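Local atomic coordinates of histidinol dehydrogenase (Elizabethkingia anophelis NUHP1, PDB entry 6AN0), a protein that probably catalyses the last step of histidine biosynthesis, the zinc-dependent oxidation of L-histidinol to L-histidine in two successive NAD-dependent steps. Residues I24-Q29 with P240-V245; T249-E254 with L354-C359; S316-I321 with T343-S348. All coordinates share one frame; numbering follows the deposited sequence. Where two conformers were deposited one is given.

Interaction 1. Residues I24-Q29 with P240-V245; sequences IQRPVQ and PSEVLV
Arg26 reaches from the loop after helix 20-23 to Glu242, the first residue of strand 242-247 in the six-stranded parallel sheet of this alpha/beta fold, and the two side chains close a bidentate salt bridge. The grip is side-on. NE of Arg26 donates to OE2 of Glu242 at 3.1 Å, and NH2 of Arg26 donates to OE1 of Glu242 at 2.8 Å, both nearly straight. The carboxylate lies at the guanidinium edge, its oxygens close to the guanidinium plane, but the two planes are turned 37° apart, so both donors stand well out of the carboxylate plane, NH2 on the syn side of OE1. A bend at chi2 (71°) swings the arginine chain toward the strand. The second shell fixes both partners: Tyr327 O takes a bond from NH1, and the Tyr327 ring makes a cation-pi contact with the guanidinium. Backbone N of Glu330 donates to OE1 and that of Asn376 to OE2, so each carboxylate oxygen has another partner besides the arginine. Glu330 is one of two predicted proton acceptors, which puts the bridge right beside a probable catalytic residue; Ser241, predicted to bind substrate, is next in the chain. Farther out on the exposed side, Gln29 OE1 rests 3.8 Å from Pro240 CD.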
loop_
_atom_site.group_PDB
_atom_site.type_symbol
_atom_site.label_atom_id
_atom_site.label_comp_id
_atom_site.label_asym_id
_atom_site.label_seq_id
_atom_site.Cartn_x
_atom_site.Cartn_y
_atom_site.Cartn_z
ATOM N N ILE A 24 -22.818 2.053 -13.248
ATOM C CA ILE A 24 -21.575 1.525 -12.683
ATOM C C ILE A 24 -21.703 1.161 -11.210
ATOM O O ILE A 24 -20.732 0.678 -10.613
ATOM C CB ILE A 24 -20.411 2.523 -12.864
ATOM C CG1 ILE A 24 -20.764 3.885 -12.260
ATOM C CG2 ILE A 24 -20.044 2.663 -14.335
ATOM C CD1 ILE A 24 -19.657 4.915 -12.396
ATOM N N GLN A 25 -22.872 1.367 -10.602
ATOM C CA GLN A 25 -23.018 1.173 -9.164
ATOM C C GLN A 25 -23.042 -0.306 -8.789
ATOM O O GLN A 25 -23.783 -1.102 -9.376
ATOM C CB GLN A 25 -24.297 1.851 -8.673
ATOM C CG GLN A 25 -24.302 3.347 -8.869
ATOM C CD GLN A 25 -23.228 4.034 -8.058
ATOM O OE1 GLN A 25 -22.854 3.569 -6.978
ATOM N NE2 GLN A 25 -22.715 5.143 -8.578
ATOM N N ARG A 26 -22.231 -0.673 -7.799
ATOM C CA ARG A 26 -22.370 -1.977 -7.184
ATOM C C ARG A 26 -23.647 -2.004 -6.346
ATOM O O ARG A 26 -24.222 -0.953 -6.045
ATOM C CB ARG A 26 -21.157 -2.298 -6.312
ATOM C CG ARG A 26 -19.973 -2.880 -7.076
ATOM C CD ARG A 26 -19.304 -1.828 -7.942
ATOM N NE ARG A 26 -18.017 -2.287 -8.462
ATOM C CZ ARG A 26 -17.226 -1.548 -9.231
ATOM N NH1 ARG A 26 -17.608 -0.322 -9.569
ATOM N NH2 ARG A 26 -16.064 -2.034 -9.667
ATOM N N PRO A 27 -24.135 -3.195 -5.992
ATOM C CA PRO A 27 -25.238 -3.264 -5.029
ATOM C C PRO A 27 -24.804 -2.674 -3.695
ATOM O O PRO A 27 -23.629 -2.726 -3.323
ATOM C CB PRO A 27 -25.535 -4.766 -4.921
ATOM C CG PRO A 27 -24.343 -5.461 -5.523
ATOM C CD PRO A 27 -23.782 -4.520 -6.536
ATOM N N VAL A 28 -25.768 -2.074 -2.987
ATOM C CA VAL A 28 -25.462 -1.461 -1.702
ATOM C C VAL A 28 -24.949 -2.529 -0.747
ATOM O O VAL A 28 -25.268 -3.717 -0.879
ATOM C CB VAL A 28 -26.696 -0.746 -1.120
ATOM C CG1 VAL A 28 -27.117 0.412 -2.013
ATOM C CG2 VAL A 28 -27.834 -1.725 -0.952
ATOM N N GLN A 29 -24.111 -2.110 0.200
ATOM C CA GLN A 29 -23.604 -2.993 1.238
ATOM C C GLN A 29 -24.278 -2.686 2.569
ATOM O O GLN A 29 -24.911 -1.644 2.743
ATOM C CB GLN A 29 -22.085 -2.863 1.380
ATOM C CG GLN A 29 -21.336 -3.251 0.121
ATOM C CD GLN A 29 -19.843 -3.350 0.341
ATOM O OE1 GLN A 29 -19.335 -4.386 0.772
ATOM N NE2 GLN A 29 -19.131 -2.271 0.048
ATOM N N PRO A 240 -17.447 -7.636 -2.278
ATOM C CA PRO A 240 -17.817 -8.822 -3.066
ATOM C C PRO A 240 -17.117 -8.841 -4.422
ATOM O O PRO A 240 -16.756 -7.803 -4.979
ATOM C CB PRO A 240 -19.337 -8.684 -3.237
ATOM C CG PRO A 240 -19.763 -7.559 -2.300
ATOM C CD PRO A 240 -18.559 -6.681 -2.144
ATOM N N SER A 241 -16.947 -10.045 -4.959
ATOM C CA SER A 241 -16.229 -10.199 -6.216
ATOM C C SER A 241 -17.121 -9.844 -7.400
ATOM O O SER A 241 -18.348 -9.758 -7.291
ATOM C CB SER A 241 -15.693 -11.620 -6.356
ATOM O OG SER A 241 -16.726 -12.560 -6.150
ATOM N N GLU A 242 -16.482 -9.634 -8.549
ATOM C CA GLU A 242 -17.184 -9.076 -9.699
ATOM C C GLU A 242 -16.397 -9.366 -10.975
ATOM O O GLU A 242 -15.179 -9.575 -10.942
ATOM C CB GLU A 242 -17.383 -7.564 -9.516
ATOM C CG GLU A 242 -16.038 -6.885 -9.369
ATOM C CD GLU A 242 -16.082 -5.460 -8.874
ATOM O OE1 GLU A 242 -15.209 -4.688 -9.330
ATOM O OE2 GLU A 242 -16.937 -5.119 -8.012
ATOM N N VAL A 243 -17.102 -9.392 -12.100
ATOM C CA VAL A 243 -16.455 -9.469 -13.407
ATOM C C VAL A 243 -17.171 -8.526 -14.364
ATOM O O VAL A 243 -18.387 -8.327 -14.288
ATOM C CB VAL A 243 -16.424 -10.916 -13.983
ATOM C CG1 VAL A 243 -17.837 -11.417 -14.321
ATOM C CG2 VAL A 243 -15.530 -10.996 -15.229
ATOM N N LEU A 244 -16.405 -7.948 -15.282
ATOM C CA LEU A 244 -16.956 -7.238 -16.423
ATOM C C LEU A 244 -16.385 -7.882 -17.674
ATOM O O LEU A 244 -15.172 -8.102 -17.757
ATOM C CB LEU A 244 -16.626 -5.741 -16.362
ATOM C CG LEU A 244 -17.245 -4.806 -17.410
ATOM C CD1 LEU A 244 -17.423 -3.415 -16.815
ATOM C CD2 LEU A 244 -16.385 -4.733 -18.690
ATOM N N VAL A 245 -17.262 -8.230 -18.611
ATOM C CA VAL A 245 -16.888 -8.845 -19.880
ATOM C C VAL A 245 -17.224 -7.874 -21.001
ATOM O O VAL A 245 -18.309 -7.284 -21.014
ATOM C CB VAL A 245 -17.622 -10.185 -20.098
ATOM C CG1 VAL A 245 -17.196 -10.832 -21.432
ATOM C CG2 VAL A 245 -17.399 -11.117 -18.916
#

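Interaction 2. Residues T249-E254 with L354-C359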
loop_
_atom_site.group_PDB
_atom_site.type_symbol
_atom_site.label_atom_id
_atom_site.label_comp_id
_atom_site.label_asym_id
_atom_site.label_seq_id
_atom_site.Cartn_x
_atom_site.Cartn_y
_atom_site.Cartn_z
ATOM N N THR A 249 -18.619 -9.477 -31.978
ATOM C CA THR A 249 -19.166 -10.578 -32.764
ATOM C C THR A 249 -18.249 -11.801 -32.807
ATOM O O THR A 249 -18.706 -12.879 -33.206
ATOM C CB THR A 249 -19.471 -10.107 -34.195
ATOM O OG1 THR A 249 -18.273 -9.598 -34.788
ATOM C CG2 THR A 249 -20.521 -9.009 -34.181
ATOM N N THR A 250 -16.984 -11.676 -32.405
ATOM C CA THR A 250 -16.087 -12.828 -32.379
ATOM C C THR A 250 -16.125 -13.578 -31.057
ATOM O O THR A 250 -15.478 -14.624 -30.940
ATOM C CB THR A 250 -14.635 -12.413 -32.655
ATOM O OG1 THR A 250 -14.103 -11.705 -31.521
ATOM C CG2 THR A 250 -14.545 -11.536 -33.892
ATOM N N ALA A 251 -16.849 -13.071 -30.062
ATOM C CA ALA A 251 -16.963 -13.781 -28.803
ATOM C C ALA A 251 -17.837 -15.022 -28.972
ATOM O O ALA A 251 -18.665 -15.113 -29.880
ATOM C CB ALA A 251 -17.546 -12.868 -27.722
ATOM N N ASN A 252 -17.633 -15.993 -28.081
ATOM C CA ASN A 252 -18.427 -17.211 -28.074
ATOM C C ASN A 252 -19.484 -17.080 -26.988
ATOM O O ASN A 252 -19.136 -17.097 -25.797
ATOM C CB ASN A 252 -17.543 -18.435 -27.822
ATOM C CG ASN A 252 -18.309 -19.747 -27.903
ATOM O OD1 ASN A 252 -19.387 -19.892 -27.329
ATOM N ND2 ASN A 252 -17.741 -20.721 -28.608
ATOM N N PRO A 253 -20.767 -16.936 -27.334
ATOM C CA PRO A 253 -21.783 -16.737 -26.286
ATOM C C PRO A 253 -21.827 -17.849 -25.248
ATOM O O PRO A 253 -22.120 -17.567 -24.076
ATOM C CB PRO A 253 -23.091 -16.641 -27.088
ATOM C CG PRO A 253 -22.653 -16.083 -28.403
ATOM C CD PRO A 253 -21.317 -16.729 -28.681
ATOM N N GLU A 254 -21.544 -19.102 -25.626
ATOM C CA GLU A 254 -21.483 -20.162 -24.621
ATOM C C GLU A 254 -20.366 -19.902 -23.620
ATOM O O GLU A 254 -20.543 -20.116 -22.416
ATOM C CB GLU A 254 -21.285 -21.533 -25.266
ATOM C CG GLU A 254 -21.344 -22.666 -24.228
ATOM C CD GLU A 254 -20.973 -24.020 -24.793
ATOM O OE1 GLU A 254 -20.071 -24.091 -25.658
ATOM O OE2 GLU A 254 -21.583 -25.017 -24.366
ATOM N N LEU A 354 -7.493 -12.167 -21.804
ATOM C CA LEU A 354 -7.467 -11.782 -23.218
ATOM C C LEU A 354 -7.910 -12.913 -24.140
ATOM O O LEU A 354 -7.275 -13.971 -24.181
ATOM C CB LEU A 354 -6.061 -11.331 -23.603
ATOM C CG LEU A 354 -5.503 -10.187 -22.765
ATOM C CD1 LEU A 354 -4.074 -9.940 -23.236
ATOM C CD2 LEU A 354 -6.360 -8.923 -22.922
ATOM N N GLY A 355 -8.968 -12.664 -24.922
ATOM C CA GLY A 355 -9.388 -13.583 -25.962
ATOM C C GLY A 355 -10.273 -14.696 -25.419
ATOM O O GLY A 355 -10.472 -14.848 -24.219
ATOM N N ASN A 356 -10.785 -15.521 -26.342
ATOM C CA ASN A 356 -11.855 -16.455 -25.996
ATOM C C ASN A 356 -11.405 -17.612 -25.107
ATOM O O ASN A 356 -12.253 -18.284 -24.518
ATOM C CB ASN A 356 -12.498 -17.021 -27.272
ATOM C CG ASN A 356 -13.391 -16.010 -27.972
ATOM O OD1 ASN A 356 -13.704 -14.955 -27.415
ATOM N ND2 ASN A 356 -13.816 -16.331 -29.193
ATOM N N PHE A 357 -10.110 -17.899 -25.013
ATOM C CA PHE A 357 -9.691 -19.054 -24.233
ATOM C C PHE A 357 -9.089 -18.670 -22.885
ATOM O O PHE A 357 -8.616 -19.547 -22.157
ATOM C CB PHE A 357 -8.745 -19.919 -25.074
ATOM C CG PHE A 357 -9.436 -20.505 -26.275
ATOM C CD1 PHE A 357 -10.249 -21.620 -26.136
ATOM C CD2 PHE A 357 -9.357 -19.888 -27.511
ATOM C CE1 PHE A 357 -10.932 -22.144 -27.223
ATOM C CE2 PHE A 357 -10.041 -20.405 -28.603
ATOM C CZ PHE A 357 -10.825 -21.533 -28.454
ATOM N N SER A 358 -9.139 -17.388 -22.520
ATOM C CA SER A 358 -8.663 -16.912 -21.226
ATOM C C SER A 358 -9.875 -16.817 -20.298
ATOM O O SER A 358 -10.523 -15.780 -20.209
ATOM C CB SER A 358 -7.971 -15.555 -21.365
ATOM O OG SER A 358 -6.866 -15.599 -22.261
ATOM N N CYS A 359 -10.202 -17.903 -19.612
ATOM C CA CYS A 359 -11.328 -17.821 -18.692
ATOM C C CYS A 359 -10.860 -17.346 -17.318
ATOM O O CYS A 359 -9.689 -17.460 -16.951
ATOM C CB CYS A 359 -12.065 -19.161 -18.582
ATOM S SG CYS A 359 -11.065 -20.560 -18.031
HETATM O O HOH W 1 -12.824 -12.927 -29.437
HETATM O O HOH W 2 -15.748 -15.670 -25.906
#
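Thr250 and Asn356 meet through a backbone acceptor and a side-chain amide. Thr250 O receives ND2 of Asn356 at 3.0 Å in a nearly straight bond, N-H...O 171°; the oxygen lies in the plane of the amide, whereas the donor is tilted 19° from the carbonyl plane. The hydroxyl of Thr250 is bonded to Asp248 and also accepts from a water, 2.7 Å from OG1, which donates as well to OD1 of Asn356 at 3.0 Å. Both ends of the amide are thus engaged, which fixes its rotation. At Ala251 the chain passes alongside the amide, with CA 3.7 Å from Asn356 OD1. Asn252 continues the pattern through its backbone: a second water accepts from Asn252 N at 2.9 Å and donates weakly to that same OD1. The side chain of Asn252 turns to another task, its CG anti to the backbone N (chi1 -176°), where OD1 caps helix 253-264 by accepting a weak bond from Glu254 N and another from Phe255 N. Across the contact, Asn356 follows Gly355 in a type I turn that leaves strand 351-354, and Ser358 OG ties the turn back to Leu354 O at 2.6 Å. The second subunit holds the far side of this loop: its Arg430 donates to Asn356 O and its Val399 N to Ser358 OG. A type I beta turn thus bonds, directly and through two waters, to the lead-in of an N-capped helix, at the end of strand 351-354, where the parallel sheet continues into the second subunit.

Interaction 3. Residues S316-I321 with T343-S348; sequences SIEKCI and TDKITS
This is a largely apolar packing contact, with a charged fringe, between the first turns of helix 317-327 and the loop that joins strands 331-335 and 351-354 of the parallel alpha/beta sheet. Toward the solvent-facing side, the exposed Lys345 lies near Glu318, which is modelled in two conformers. In one of them, and so only tentatively, the bent lysine chain curls round OE2: Glu318 OE2 is 3.7 Å from Lys345 CG and 4.1 Å from Lys345 NZ. These opposite charges lie beyond salt-bridge distance and may attract weakly. Ile321 carries the buried part. One branch sends CD1 to 4.3 Å from Ile346 CG1, a looser apolar contact between two buried isoleucines; Ile346 also packs on Leu332 and Leu334, and Ile321 on Ile246. Asn325, farther along the same helix, bonds Lys345 O and Thr347 N, pinning the loop backbone to the helix. On its other side the loop meets the second subunit, whose Arg124 donates to Thr343 O and Ile346 O. The other branch of Ile321, CG2, anti to the backbone N, points to the main chain of Lys345, with Lys345 CB 4.0 Å away and Lys345 O nearer, 3.6 Å from Ile321 CG2.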
loop_
_atom_site.group_PDB
_atom_site.type_symbol
_atom_site.label_atom_id
_atom_site.label_comp_id
_atom_site.label_asym_id
_atom_site.label_seq_id
_atom_site.Cartn_x
_atom_site.Cartn_y
_atom_site.Cartn_z
ATOM N N SER A 316 -19.528 0.641 -29.724
ATOM C CA SER A 316 -18.142 0.449 -30.136
ATOM C C SER A 316 -17.352 -0.158 -28.986
ATOM O O SER A 316 -17.727 -0.031 -27.816
ATOM C CB SER A 316 -17.496 1.764 -30.590
ATOM O OG SER A 316 -17.234 2.616 -29.489
ATOM N N ILE A 317 -16.245 -0.824 -29.339
ATOM C CA ILE A 317 -15.343 -1.366 -28.321
ATOM C C ILE A 317 -14.725 -0.233 -27.511
ATOM O O ILE A 317 -14.533 -0.355 -26.296
ATOM C CB ILE A 317 -14.266 -2.262 -28.968
ATOM C CG1 ILE A 317 -14.908 -3.508 -29.577
ATOM C CG2 ILE A 317 -13.198 -2.679 -27.952
ATOM C CD1 ILE A 317 -13.970 -4.337 -30.434
ATOM N N GLU A 318 -14.411 0.892 -28.163
ATOM C CA GLU A 318 -13.823 1.983 -27.396
ATOM C C GLU A 318 -14.813 2.540 -26.376
ATOM O O GLU A 318 -14.395 2.917 -25.275
ATOM C CB GLU A 318 -13.296 3.096 -28.312
ATOM C CG GLU A 318 -12.098 2.721 -29.228
ATOM C CD GLU A 318 -10.873 2.102 -28.520
ATOM O OE1 GLU A 318 -10.281 1.192 -29.121
ATOM O OE2 GLU A 318 -10.469 2.510 -27.412
ATOM N N LYS A 319 -16.115 2.562 -26.685
ATOM C CA LYS A 319 -17.095 2.965 -25.677
ATOM C C LYS A 319 -17.164 1.953 -24.539
ATOM O O LYS A 319 -17.285 2.335 -23.365
ATOM C CB LYS A 319 -18.478 3.133 -26.309
ATOM C CG LYS A 319 -18.965 4.558 -26.370
ATOM C CD LYS A 319 -20.348 4.621 -26.989
ATOM C CE LYS A 319 -20.682 6.025 -27.448
ATOM N NZ LYS A 319 -22.002 6.056 -28.120
ATOM N N CYS A 320 -17.106 0.659 -24.868
ATOM C CA CYS A 320 -17.113 -0.370 -23.832
ATOM C C CYS A 320 -15.932 -0.206 -22.885
ATOM O O CYS A 320 -16.087 -0.326 -21.664
ATOM C CB CYS A 320 -17.092 -1.762 -24.465
ATOM S SG CYS A 320 -18.591 -2.233 -25.378
ATOM N N ILE A 321 -14.739 0.051 -23.436
ATOM C CA ILE A 321 -13.548 0.264 -22.613
ATOM C C ILE A 321 -13.733 1.479 -21.712
ATOM O O ILE A 321 -13.344 1.466 -20.536
ATOM C CB ILE A 321 -12.302 0.423 -23.509
ATOM C CG1 ILE A 321 -12.039 -0.846 -24.336
ATOM C CG2 ILE A 321 -11.074 0.801 -22.674
ATOM C CD1 ILE A 321 -11.385 -1.953 -23.565
ATOM N N THR A 343 -5.407 -3.090 -25.122
ATOM C CA THR A 343 -4.994 -3.191 -23.723
ATOM C C THR A 343 -4.361 -1.893 -23.217
ATOM O O THR A 343 -4.431 -1.605 -22.014
ATOM C CB THR A 343 -4.031 -4.370 -23.517
ATOM O OG1 THR A 343 -2.963 -4.304 -24.460
ATOM C CG2 THR A 343 -4.749 -5.714 -23.673
ATOM N N ASP A 344 -3.732 -1.106 -24.106
ATOM C CA ASP A 344 -3.152 0.162 -23.665
ATOM C C ASP A 344 -4.218 1.127 -23.166
ATOM O O ASP A 344 -3.915 2.005 -22.352
ATOM C CB ASP A 344 -2.367 0.835 -24.795
ATOM C CG ASP A 344 -1.010 0.205 -25.041
ATOM O OD1 ASP A 344 -0.598 -0.680 -24.273
ATOM O OD2 ASP A 344 -0.354 0.603 -26.031
ATOM N N LYS A 345 -5.458 1.003 -23.667
ATOM C CA LYS A 345 -6.560 1.883 -23.297
ATOM C C LYS A 345 -7.209 1.514 -21.965
ATOM O O LYS A 345 -8.037 2.288 -21.469
ATOM C CB LYS A 345 -7.644 1.869 -24.381
ATOM C CG LYS A 345 -7.150 2.157 -25.789
ATOM C CD LYS A 345 -6.529 3.534 -25.879
ATOM C CE LYS A 345 -6.804 4.172 -27.240
ATOM N NZ LYS A 345 -6.566 3.238 -28.378
ATOM N N ILE A 346 -6.883 0.361 -21.393
ATOM C CA ILE A 346 -7.406 -0.021 -20.082
ATOM C C ILE A 346 -6.660 0.756 -19.008
ATOM O O ILE A 346 -5.426 0.722 -18.953
ATOM C CB ILE A 346 -7.252 -1.530 -19.856
ATOM C CG1 ILE A 346 -8.013 -2.321 -20.916
ATOM C CG2 ILE A 346 -7.696 -1.914 -18.435
ATOM C CD1 ILE A 346 -7.632 -3.784 -20.922
ATOM N N THR A 347 -7.400 1.445 -18.130
ATOM C CA THR A 347 -6.739 2.251 -17.114
ATOM C C THR A 347 -6.994 1.797 -15.690
ATOM O O THR A 347 -6.155 2.078 -14.827
ATOM C CB THR A 347 -7.124 3.739 -17.222
ATOM O OG1 THR A 347 -8.544 3.889 -17.145
ATOM C CG2 THR A 347 -6.600 4.341 -18.532
ATOM N N SER A 348 -8.105 1.112 -15.418
ATOM C CA SER A 348 -8.352 0.514 -14.110
ATOM C C SER A 348 -8.993 -0.848 -14.303
ATOM O O SER A 348 -10.076 -0.944 -14.893
ATOM C CB SER A 348 -9.258 1.390 -13.235
ATOM O OG SER A 348 -8.635 2.607 -12.893
#

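All three contacts belong to the parallel-sheet part of the chain, but at different depths. Interaction 1 is partly buried and relies on charge, a salt bridge beside the predicted active-site residues. Interaction 2 lies at the surface and works through a neutral amide and two waters; it starts just beyond strand 242-247, whose beginning interaction 1 holds. Interaction 3 packs aliphatic groups inward, with a tentative approach of opposite charges at its more exposed side. Helix 317-327 serves two of them: it supplies Ile321 to interaction 3 and Tyr327 to the surroundings of interaction 1. Interactions 2 and 3 touch where Leu354 CD2 lies 3.7 Å from Thr343 CG2, and both border the second subunit.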